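Local coordinates for adenylate cyclase-like protein (PDB 4QO6), which is a structural component of the inner membrane ring of the chlamydial type III secretion system, represented here by its extended periplasmic region, at residues A[41-44]-A[45-49]. Sequence-based numbering, arbitrary orientation.
Sequences HVRN and SIDKS
Asn-44 holds CG between its backbone N and carbonyl carbon (chi1 62°), and Asp-47 sets its own CG anti to its carbonyl carbon (chi1 -58°). The first torsion folds the Asn-44 amide back over the start of helix 45-56. The second turns the Asp-47 carboxylate toward Arg-43. Asn-44 is the N-cap. Its OD1 accepts from Asp-47 N at 3.0 Å, and the N-H comes in 21° off the plane of the amide. A weak, more bent bond comes from Ile-46 N to the same oxygen. Two amide N-H groups of the first turn are thus served by one side-chain atom. The backbone O of Asn-44 accepts from Lys-48 N at 3.0 Å and opens the helical bond ladder. This cap stands at the strand-to-helix turn of a beta-alpha-beta unit, strand 41-42, helix 45-56 and strand 63-70, within the PD1 domain of CdsD, a member of the BON clan. Arg-43 bends at chi3 and forms a salt bridge with Asp-47, in which NE and NH2 each take one carboxylate oxygen. NE reaches OD2 of Asp-47 at 3.0 Å, while NH2 meets the syn lone pair of Asp-47 OD1 at 3.2 Å. The second bond is nearly straight, and the guanidinium and carboxylate planes are nearly coplanar. A water accepts from Arg-43 N and donates to Asp-47 OD2, a second link between the same residues. The buried Val-42 sets CG2 against CB of Lys-48 at 3.9 Å, the two side chains crossing at about a right angle. Lys-48 runs on to strand 63-70, where NZ forms a salt bridge with Asp-66.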
loop_
_atom_site.group_PDB
_atom_site.type_symbol
_atom_site.label_atom_id
_atom_site.label_comp_id
_atom_site.label_asym_id
_atom_site.label_seq_id
_atom_site.Cartn_x
_atom_site.Cartn_y
_atom_site.Cartn_z
ATOM N N HIS A 41 18.969 -1.883 -10.845
ATOM C CA HIS A 41 18.499 -2.179 -9.485
ATOM C C HIS A 41 18.609 -3.684 -9.162
ATOM O O HIS A 41 18.301 -4.543 -10.041
ATOM C CB HIS A 41 17.005 -1.838 -9.369
ATOM C CG HIS A 41 16.693 -0.394 -9.635
ATOM N ND1 HIS A 41 16.502 0.530 -8.633
ATOM C CD2 HIS A 41 16.586 0.284 -10.797
ATOM C CE1 HIS A 41 16.281 1.715 -9.169
ATOM N NE2 HIS A 41 16.317 1.585 -10.486
ATOM N N VAL A 42 18.942 -3.976 -7.902
ATOM C CA VAL A 42 18.764 -5.297 -7.297
ATOM C C VAL A 42 17.941 -5.162 -6.032
ATOM O O VAL A 42 17.845 -4.064 -5.449
ATOM C CB VAL A 42 20.106 -6.040 -6.989
ATOM C CG1 VAL A 42 20.902 -6.283 -8.264
ATOM C CG2 VAL A 42 20.946 -5.241 -6.062
ATOM N N ARG A 43 17.330 -6.285 -5.622
ATOM C CA ARG A 43 16.510 -6.359 -4.350
ATOM C C ARG A 43 17.265 -5.853 -3.082
ATOM O O ARG A 43 16.707 -5.070 -2.320
ATOM C CB ARG A 43 16.046 -7.811 -4.148
ATOM C CG ARG A 43 15.172 -8.065 -2.920
ATOM C CD ARG A 43 14.657 -9.481 -2.832
ATOM N NE ARG A 43 15.785 -10.427 -2.852
ATOM C CZ ARG A 43 15.738 -11.710 -2.484
ATOM N NH1 ARG A 43 14.618 -12.267 -2.012
ATOM N NH2 ARG A 43 16.854 -12.430 -2.552
ATOM N N ASN A 44 18.546 -6.273 -2.895
ATOM C CA ASN A 44 19.338 -5.948 -1.695
ATOM C C ASN A 44 20.843 -6.161 -1.821
ATOM O O ASN A 44 21.307 -6.698 -2.800
ATOM C CB ASN A 44 18.805 -6.705 -0.469
ATOM C CG ASN A 44 18.892 -8.226 -0.599
ATOM O OD1 ASN A 44 19.900 -8.794 -1.005
ATOM N ND2 ASN A 44 17.846 -8.877 -0.217
ATOM N N SER A 45 21.628 -5.656 -0.867
ATOM C CA SER A 45 23.063 -5.835 -0.905
ATOM C C SER A 45 23.522 -7.328 -1.012
ATOM O O SER A 45 24.633 -7.585 -1.447
ATOM C CB SER A 45 23.696 -5.223 0.296
ATOM O OG SER A 45 23.061 -5.717 1.460
ATOM N N ILE A 46 22.713 -8.290 -0.605
ATOM C CA ILE A 46 23.086 -9.736 -0.797
ATOM C C ILE A 46 23.034 -10.042 -2.285
ATOM O O ILE A 46 24.059 -10.403 -2.850
ATOM C CB ILE A 46 22.231 -10.693 0.039
ATOM C CG1 ILE A 46 22.405 -10.349 1.514
ATOM C CG2 ILE A 46 22.577 -12.182 -0.227
ATOM C CD1 ILE A 46 21.413 -11.044 2.415
ATOM N N ASP A 47 21.910 -9.771 -2.964
ATOM C CA ASP A 47 21.892 -9.893 -4.399
ATOM C C ASP A 47 23.009 -9.101 -5.109
ATOM O O ASP A 47 23.568 -9.550 -6.104
ATOM C CB ASP A 47 20.509 -9.553 -4.977
ATOM C CG ASP A 47 19.395 -10.442 -4.411
ATOM O OD1 ASP A 47 19.675 -11.465 -3.721
ATOM O OD2 ASP A 47 18.207 -10.157 -4.667
ATOM N N LYS A 48 23.358 -7.912 -4.611
ATOM C CA LYS A 48 24.359 -7.120 -5.252
ATOM C C LYS A 48 25.709 -7.845 -5.207
ATOM O O LYS A 48 26.464 -7.854 -6.173
ATOM C CB LYS A 48 24.444 -5.797 -4.549
ATOM C CG LYS A 48 25.304 -4.736 -5.226
ATOM C CD LYS A 48 24.815 -3.402 -4.632
ATOM C CE LYS A 48 25.331 -2.190 -5.331
ATOM N NZ LYS A 48 26.797 -2.257 -5.309
ATOM N N SER A 49 26.035 -8.424 -4.061
ATOM C CA SER A 49 27.296 -9.142 -3.943
ATOM C C SER A 49 27.336 -10.383 -4.867
ATOM O O SER A 49 28.369 -10.665 -5.443
ATOM C CB SER A 49 27.561 -9.549 -2.484
ATOM O OG SER A 49 27.865 -8.379 -1.711
HETATM O O HOH W 1 17.790 -8.583 -7.270
#